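Local coordinates for kinetochore protein Mis16 (Schizosaccharomyces japonicus, PDB 4XYH) that binds histone H4 and the CENP-A chaperone Scm3, each independently, as a WD-repeat beta-propeller protein of the centromere, at residues Lys127-Gly132 and Gln167-Thr172; Asn135-Met140 and Ile147-Leu152; His174-Arg179 and Lys215-Glu220. One frame throughout, in Å; residues are numbered along the deposited sequence.

In the fold
All three contacts lie on the same side of the propeller's centre. Contact 2 is the buried one, a hairpin of strands 136-140 and 146-150 on direct backbone bonds, with apolar side chains on one face and charged ones among those on the other; along the chain it is nested inside the loop that contact 1 closes. Contact 1, farther out and partly buried, adds the short strand 169-170 in parallel to strand 123-130. Contact 3 is also peripheral: a loop meets the start of strand 176-178 through apolar touches and two waters, with no direct hydrogen bond. H130 to T149 joins contacts 1 and 2, whereas contacts 2 and 3 share a sheet without touching.

Contact 1 of 3, residues Lys127-Gly132 and Gln167-Thr172; sequences KIHHEG and QPIVQT
The H129 imidazole lies flat against Q171, whose CA sits 3.7 Å from the ring centroid and only 5° off its normal, a CH-pi contact over one face. Q171 CG lies near the outer end of the ring, 3.6 Å from H129 NE2. Here H129 CG stands anti to the carbonyl carbon (chi1 -74°), which turns the ring back alongside the Q171 side chain. On the opposite face from K127 and I169, I128 and V170 lie side by side, I128 CG2 meeting V170 CB at 3.7 Å. Between these faces the backbones pair in parallel: V170 N donates to K127 O at 2.8 Å, and V170 O accepts from H129 N at 2.9 Å in a nearly straight bond (171°). K127 N to P168 O completes the set. With the imidazole cut back to a methyl, as in an alanine here, Q171 CA and CG would probably lose the ring they pack on and the glutamine be freer to turn. Y88, from strand 87-97, meets both the H129 ring and, by cation-pi, K127. Strand 169-170 forms one edge of a mixed sheet, a blade of the WD-repeat propeller, beside strand 123-130, which is antiparallel to strand 87-97 on its other flank.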
# COMPACT_ATOMS: atom_id res chain seq x y z
N LYS A 127 -17.47 -7.65 -8.96
CA LYS A 127 -16.30 -8.48 -9.22
C LYS A 127 -16.03 -8.43 -10.70
O LYS A 127 -16.94 -8.65 -11.51
CB LYS A 127 -16.52 -9.93 -8.76
CG LYS A 127 -16.98 -10.01 -7.32
CD LYS A 127 -16.69 -11.36 -6.68
CE LYS A 127 -17.63 -12.42 -7.19
NZ LYS A 127 -17.15 -13.78 -6.76
N ILE A 128 -14.80 -8.14 -11.06
CA ILE A 128 -14.45 -8.05 -12.47
C ILE A 128 -13.36 -9.05 -12.78
O ILE A 128 -12.36 -9.12 -12.07
CB ILE A 128 -13.97 -6.63 -12.84
CG1 ILE A 128 -14.98 -5.59 -12.34
CG2 ILE A 128 -13.73 -6.54 -14.34
CD1 ILE A 128 -14.38 -4.24 -12.01
N HIS A 129 -13.53 -9.82 -13.86
CA HIS A 129 -12.51 -10.79 -14.27
C HIS A 129 -11.15 -10.13 -14.41
O HIS A 129 -11.01 -9.07 -15.04
CB HIS A 129 -12.90 -11.49 -15.57
CG HIS A 129 -13.98 -12.51 -15.41
ND1 HIS A 129 -14.14 -13.58 -16.25
CD2 HIS A 129 -14.96 -12.62 -14.47
CE1 HIS A 129 -15.17 -14.32 -15.84
NE2 HIS A 129 -15.68 -13.75 -14.77
N HIS A 130 -10.15 -10.78 -13.80
CA HIS A 130 -8.77 -10.32 -13.77
C HIS A 130 -7.82 -11.48 -14.10
O HIS A 130 -8.01 -12.60 -13.63
CB HIS A 130 -8.45 -9.75 -12.38
CG HIS A 130 -7.11 -9.10 -12.29
ND1 HIS A 130 -5.96 -9.82 -12.00
CD2 HIS A 130 -6.72 -7.81 -12.44
CE1 HIS A 130 -4.93 -8.99 -11.99
NE2 HIS A 130 -5.36 -7.76 -12.25
N GLU A 131 -6.80 -11.20 -14.92
CA GLU A 131 -5.79 -12.20 -15.30
C GLU A 131 -4.67 -12.34 -14.27
O GLU A 131 -3.85 -11.44 -14.10
CB GLU A 131 -5.17 -11.87 -16.66
CG GLU A 131 -6.17 -11.79 -17.79
CD GLU A 131 -5.52 -11.84 -19.17
OE1 GLU A 131 -4.32 -11.50 -19.32
OE2 GLU A 131 -6.23 -12.23 -20.13
N GLY A 132 -4.63 -13.48 -13.59
CA GLY A 132 -3.63 -13.70 -12.58
C GLY A 132 -4.04 -13.03 -11.29
O GLY A 132 -5.05 -12.30 -11.26
N GLN A 167 -23.46 -3.99 -13.36
CA GLN A 167 -23.16 -5.42 -13.38
C GLN A 167 -22.47 -5.88 -12.08
O GLN A 167 -21.39 -5.39 -11.74
CB GLN A 167 -22.28 -5.76 -14.58
CG GLN A 167 -22.92 -5.62 -15.94
CD GLN A 167 -22.89 -4.20 -16.48
OE1 GLN A 167 -22.65 -3.24 -15.76
NE2 GLN A 167 -23.16 -4.08 -17.78
N PRO A 168 -23.09 -6.83 -11.36
CA PRO A 168 -22.46 -7.40 -10.16
C PRO A 168 -21.19 -8.18 -10.51
O PRO A 168 -20.27 -8.27 -9.70
CB PRO A 168 -23.52 -8.35 -9.58
CG PRO A 168 -24.72 -8.17 -10.39
CD PRO A 168 -24.36 -7.48 -11.68
N ILE A 169 -21.17 -8.77 -11.71
CA ILE A 169 -20.02 -9.54 -12.18
C ILE A 169 -19.72 -9.12 -13.61
O ILE A 169 -20.61 -9.09 -14.46
CB ILE A 169 -20.26 -11.06 -12.10
CG1 ILE A 169 -20.56 -11.47 -10.66
CG2 ILE A 169 -19.05 -11.83 -12.63
CD1 ILE A 169 -20.52 -12.98 -10.42
N VAL A 170 -18.47 -8.78 -13.85
CA VAL A 170 -18.04 -8.26 -15.14
C VAL A 170 -17.09 -9.24 -15.85
O VAL A 170 -15.88 -9.30 -15.54
CB VAL A 170 -17.35 -6.91 -14.95
CG1 VAL A 170 -16.85 -6.34 -16.31
CG2 VAL A 170 -18.31 -5.95 -14.25
N GLN A 171 -17.63 -10.02 -16.78
CA GLN A 171 -16.88 -11.11 -17.40
C GLN A 171 -15.89 -10.61 -18.44
O GLN A 171 -14.87 -11.25 -18.68
CB GLN A 171 -17.85 -12.14 -18.01
CG GLN A 171 -18.48 -13.08 -16.95
CD GLN A 171 -19.73 -13.82 -17.44
OE1 GLN A 171 -20.86 -13.50 -17.04
NE2 GLN A 171 -19.52 -14.81 -18.29
N THR A 172 -16.17 -9.46 -19.03
CA THR A 172 -15.30 -8.88 -20.04
C THR A 172 -13.84 -8.69 -19.59
O THR A 172 -12.91 -8.89 -20.37
CB THR A 172 -15.83 -7.52 -20.51
OG1 THR A 172 -17.17 -7.68 -20.95
CG2 THR A 172 -14.98 -6.95 -21.64

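Contact 2 of 3, residues Asn135-Met140 and Ile147-Leu152; sequences NKARFM and IATLGL
F139 and I147 face each other in a non-hydrogen-bonded antiparallel pair, and the closest side-chain touch is between F139 CB and I147 CD1, 3.5 Å apart. The isoleucine achieves this by bending: CG1 is anti to its carbonyl carbon, and a second torsion of -63° folds CD1 across toward the neighbouring strand. The phenyl ring itself leads away to meet F59, its first torsion (65°) setting CG between N and the carbonyl carbon. On the same face, A137 CB touches T149 CG2 at 3.9 Å, and L89 of strand 87-97 covers A137, I147 and T149. The hydroxyl of T149 turns from this apolar patch to H130 NE2.

The other face carries K136, R138, A148 and L150. K136 CG lies over the R138 guanidinium, 3.8 Å above its plane, while R138 NH1 loops back to its neighbour's carbonyl, A137 O, at 2.9 Å, approaching from above the carbonyl plane. R138 NH2 makes a salt bridge with D387, and K136 NZ bonds F186 O.

Between the faces, R138 and A148 exchange two backbone bonds of 2.9 Å, R138 N to A148 O and A148 N to R138 O, both nearly straight. At the hairpin's open end N135 N donates to L150 O, and N135 ND2 reaches G185 O.

The two faces therefore differ in chemistry: one is largely apolar (A137, F139, I147, with T149 turned to H130); the other mixes A148 and L150 with the cationic K136 and R138, whose partly exposed charged ends are held beyond the hairpin by the F186 carbonyl and D387.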
# COMPACT_ATOMS: atom_id res chain seq x y z
N ASN A 135 -1.93 -8.45 -7.85
CA ASN A 135 -0.81 -8.10 -6.97
C ASN A 135 -1.00 -6.73 -6.32
O ASN A 135 -0.75 -6.56 -5.14
CB ASN A 135 0.51 -8.14 -7.73
CG ASN A 135 1.08 -9.54 -7.84
OD1 ASN A 135 0.47 -10.53 -7.40
ND2 ASN A 135 2.28 -9.64 -8.41
N LYS A 136 -1.48 -5.76 -7.11
CA LYS A 136 -1.76 -4.44 -6.58
C LYS A 136 -2.82 -3.78 -7.45
O LYS A 136 -2.88 -4.02 -8.65
CB LYS A 136 -0.49 -3.56 -6.53
CG LYS A 136 -0.73 -2.22 -5.82
CD LYS A 136 0.55 -1.52 -5.38
CE LYS A 136 1.14 -2.18 -4.13
NZ LYS A 136 2.49 -1.63 -3.83
N ALA A 137 -3.68 -2.97 -6.82
CA ALA A 137 -4.73 -2.26 -7.54
C ALA A 137 -4.86 -0.83 -7.00
O ALA A 137 -5.09 -0.62 -5.81
CB ALA A 137 -6.05 -3.00 -7.41
N ARG A 138 -4.72 0.14 -7.90
CA ARG A 138 -4.80 1.56 -7.52
C ARG A 138 -5.70 2.37 -8.46
O ARG A 138 -5.60 2.23 -9.69
CB ARG A 138 -3.38 2.15 -7.51
CG ARG A 138 -2.44 1.53 -6.46
CD ARG A 138 -2.88 1.90 -5.04
NE ARG A 138 -2.01 1.37 -3.98
CZ ARG A 138 -2.26 0.27 -3.27
NH1 ARG A 138 -3.35 -0.45 -3.52
NH2 ARG A 138 -1.42 -0.12 -2.31
N PHE A 139 -6.57 3.22 -7.91
CA PHE A 139 -7.48 4.01 -8.75
C PHE A 139 -6.78 5.31 -9.20
O PHE A 139 -5.96 5.86 -8.48
CB PHE A 139 -8.80 4.31 -8.00
CG PHE A 139 -8.64 5.19 -6.78
CD1 PHE A 139 -8.43 6.56 -6.90
CD2 PHE A 139 -8.70 4.65 -5.50
CE1 PHE A 139 -8.26 7.38 -5.77
CE2 PHE A 139 -8.55 5.45 -4.36
CZ PHE A 139 -8.32 6.82 -4.50
N MET A 140 -7.07 5.79 -10.40
CA MET A 140 -6.46 7.04 -10.86
C MET A 140 -7.00 8.19 -9.99
O MET A 140 -8.21 8.32 -9.84
CB MET A 140 -6.77 7.27 -12.33
CG MET A 140 -6.00 8.40 -12.95
SD MET A 140 -6.30 8.50 -14.71
CE MET A 140 -7.91 9.30 -14.72
N ILE A 147 -9.09 2.22 -12.96
CA ILE A 147 -8.25 1.40 -12.06
C ILE A 147 -7.07 0.82 -12.83
O ILE A 147 -7.24 0.31 -13.95
CB ILE A 147 -9.03 0.22 -11.42
CG1 ILE A 147 -10.40 0.65 -10.88
CG2 ILE A 147 -8.17 -0.49 -10.33
CD1 ILE A 147 -10.34 1.66 -9.77
N ALA A 148 -5.87 0.91 -12.26
CA ALA A 148 -4.72 0.19 -12.79
C ALA A 148 -4.40 -0.98 -11.86
O ALA A 148 -4.56 -0.86 -10.65
CB ALA A 148 -3.51 1.11 -12.93
N THR A 149 -3.97 -2.11 -12.42
CA THR A 149 -3.52 -3.23 -11.60
C THR A 149 -2.26 -3.84 -12.16
O THR A 149 -1.91 -3.57 -13.29
CB THR A 149 -4.56 -4.39 -11.50
OG1 THR A 149 -4.54 -5.17 -12.70
CG2 THR A 149 -5.97 -3.89 -11.23
N LEU A 150 -1.59 -4.66 -11.35
CA LEU A 150 -0.49 -5.52 -11.81
C LEU A 150 -0.90 -6.98 -11.69
O LEU A 150 -1.29 -7.44 -10.61
CB LEU A 150 0.77 -5.29 -10.98
CG LEU A 150 1.72 -4.17 -11.39
CD1 LEU A 150 2.82 -4.00 -10.31
CD2 LEU A 150 2.32 -4.45 -12.77
N GLY A 151 -0.79 -7.72 -12.79
CA GLY A 151 -1.30 -9.08 -12.79
C GLY A 151 -0.36 -10.11 -13.39
O GLY A 151 0.85 -10.05 -13.19
N LEU A 152 -0.95 -11.05 -14.14
CA LEU A 152 -0.24 -12.18 -14.73
C LEU A 152 1.05 -11.77 -15.42
O LEU A 152 1.07 -10.87 -16.26
CB LEU A 152 -1.15 -12.90 -15.72
CG LEU A 152 -0.58 -14.15 -16.40
CD1 LEU A 152 -0.41 -15.27 -15.37
CD2 LEU A 152 -1.48 -14.58 -17.53

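Contact 3 of 3, residues His174-Arg179 and Lys215-Glu220; sequences HQACLR and KSLSLE
Two torsions shape the Q175 side chain where it meets L217: CG is anti to the carbonyl carbon (chi1 -79°), and the chain bends at the second, 61°, which folds the amide back instead of letting it run out straight. Its aliphatic part is thereby laid against the loop, Q175 CB 3.9 Å from L217 CB and Q175 CG 3.8 Å from S218 O. The two side chains cross at about a right angle. L217 turns its CD2 branch to A176 CB, 4.2 Å away. L219 flanks the amide, its CD2 alongside Q175 NE2.

No hydrogen bond joins the two segments directly; the polar links run through water. Water 1 accepts from Q175 NE2 at 3.0 Å and donates to S218 O at 2.9 Å, with a longer bond to H174 O, so it links the amide and the H174 carbonyl to S218. Water 2 lies 2.7 Å from Q175 O, to which it probably donates, and accepts from S218 N at 3.1 Å. S218 thus uses both of its backbone polar groups toward segment 174-179 through solvent, while its OG accepts from E220 N in an ST turn that folds the loop just beyond.

The amide is gripped from outside as well: Q175 OE1 accepts from D160 N and is bonded to Y164 OH, and NE2 also reaches G173 O. With donors and acceptors occupied on both amide atoms, the group is probably fixed in rotation.

Q175 and A176 both face I158 of strand 156-160, a classic beta bulge at the start of strand 176-178. That strand runs antiparallel to 156-160 on one flank and parallel to 223-225 on the other, so the loop 215-220 packs against the sheet just before its own chain enters as the edge strand 223-225.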
# COMPACT_ATOMS: atom_id res chain seq x y z
N HIS A 174 -10.50 -6.59 -18.41
CA HIS A 174 -9.82 -5.29 -18.50
C HIS A 174 -10.00 -4.63 -19.86
O HIS A 174 -10.25 -5.31 -20.85
CB HIS A 174 -8.33 -5.48 -18.25
CG HIS A 174 -7.73 -6.53 -19.14
ND1 HIS A 174 -7.65 -7.85 -18.77
CD2 HIS A 174 -7.27 -6.45 -20.41
CE1 HIS A 174 -7.13 -8.55 -19.77
NE2 HIS A 174 -6.90 -7.72 -20.78
N GLN A 175 -9.83 -3.31 -19.89
CA GLN A 175 -9.97 -2.54 -21.12
C GLN A 175 -8.63 -2.24 -21.81
O GLN A 175 -8.59 -1.94 -23.01
CB GLN A 175 -10.69 -1.22 -20.81
CG GLN A 175 -12.20 -1.37 -20.66
CD GLN A 175 -12.60 -2.32 -19.52
OE1 GLN A 175 -12.53 -1.96 -18.34
NE2 GLN A 175 -13.01 -3.53 -19.87
N ALA A 176 -7.53 -2.32 -21.07
CA ALA A 176 -6.19 -2.16 -21.66
C ALA A 176 -5.22 -3.08 -20.94
O ALA A 176 -5.40 -3.40 -19.77
CB ALA A 176 -5.70 -0.73 -21.58
N CYS A 177 -4.19 -3.51 -21.66
CA CYS A 177 -3.12 -4.30 -21.08
C CYS A 177 -1.79 -3.59 -21.29
O CYS A 177 -1.44 -3.27 -22.42
CB CYS A 177 -3.07 -5.69 -21.70
SG CYS A 177 -1.72 -6.68 -21.06
N LEU A 178 -1.07 -3.32 -20.20
CA LEU A 178 0.25 -2.68 -20.27
C LEU A 178 1.32 -3.75 -20.44
O LEU A 178 1.61 -4.49 -19.50
CB LEU A 178 0.53 -1.87 -19.02
CG LEU A 178 -0.67 -1.04 -18.55
CD1 LEU A 178 -0.37 -0.43 -17.20
CD2 LEU A 178 -1.01 0.05 -19.55
N ARG A 179 1.91 -3.83 -21.63
CA ARG A 179 2.74 -5.00 -21.97
C ARG A 179 4.22 -4.78 -22.11
O ARG A 179 4.72 -4.78 -23.24
CB ARG A 179 2.28 -5.62 -23.30
CG ARG A 179 0.82 -5.64 -23.51
CD ARG A 179 0.45 -6.71 -24.50
NE ARG A 179 0.45 -8.02 -23.87
CZ ARG A 179 -0.60 -8.81 -23.73
NH1 ARG A 179 -1.80 -8.48 -24.20
NH2 ARG A 179 -0.43 -9.97 -23.12
N LYS A 215 -6.39 7.51 -24.68
CA LYS A 215 -6.62 6.20 -25.31
C LYS A 215 -8.06 5.74 -25.04
O LYS A 215 -8.46 5.61 -23.89
CB LYS A 215 -5.62 5.17 -24.80
CG LYS A 215 -4.15 5.61 -24.92
CD LYS A 215 -3.23 4.44 -25.26
CE LYS A 215 -1.77 4.79 -25.03
NZ LYS A 215 -1.37 6.06 -25.70
N SER A 216 -8.84 5.51 -26.10
CA SER A 216 -10.25 5.14 -25.95
C SER A 216 -10.38 3.73 -25.41
O SER A 216 -9.78 2.79 -25.94
CB SER A 216 -11.00 5.23 -27.28
OG SER A 216 -10.94 6.53 -27.83
N LEU A 217 -11.17 3.60 -24.35
CA LEU A 217 -11.42 2.30 -23.75
C LEU A 217 -12.85 1.90 -24.06
O LEU A 217 -13.73 2.75 -24.06
CB LEU A 217 -11.17 2.33 -22.24
CG LEU A 217 -9.84 2.99 -21.84
CD1 LEU A 217 -9.72 3.15 -20.33
CD2 LEU A 217 -8.66 2.20 -22.40
N SER A 218 -13.09 0.63 -24.35
CA SER A 218 -14.45 0.15 -24.59
C SER A 218 -14.55 -1.33 -24.33
O SER A 218 -13.54 -2.03 -24.19
CB SER A 218 -14.88 0.46 -26.03
OG SER A 218 -14.50 -0.60 -26.89
N LEU A 219 -15.79 -1.82 -24.29
CA LEU A 219 -16.04 -3.23 -24.03
C LEU A 219 -15.85 -4.09 -25.27
O LEU A 219 -15.91 -5.33 -25.21
CB LEU A 219 -17.46 -3.43 -23.50
CG LEU A 219 -17.79 -2.74 -22.19
CD1 LEU A 219 -19.24 -3.06 -21.77
CD2 LEU A 219 -16.78 -3.17 -21.13
N GLU A 220 -15.62 -3.44 -26.40
CA GLU A 220 -15.40 -4.17 -27.64
C GLU A 220 -14.20 -5.11 -27.55
O GLU A 220 -14.25 -6.24 -28.04
CB GLU A 220 -15.21 -3.19 -28.79
CG GLU A 220 -14.94 -3.86 -30.14
CD GLU A 220 -14.50 -2.85 -31.17
OE1 GLU A 220 -14.68 -1.63 -30.93
OE2 GLU A 220 -13.96 -3.28 -32.21
O HOH W 1 -12.80 -4.48 -22.76
O HOH W 2 -10.65 -1.20 -24.61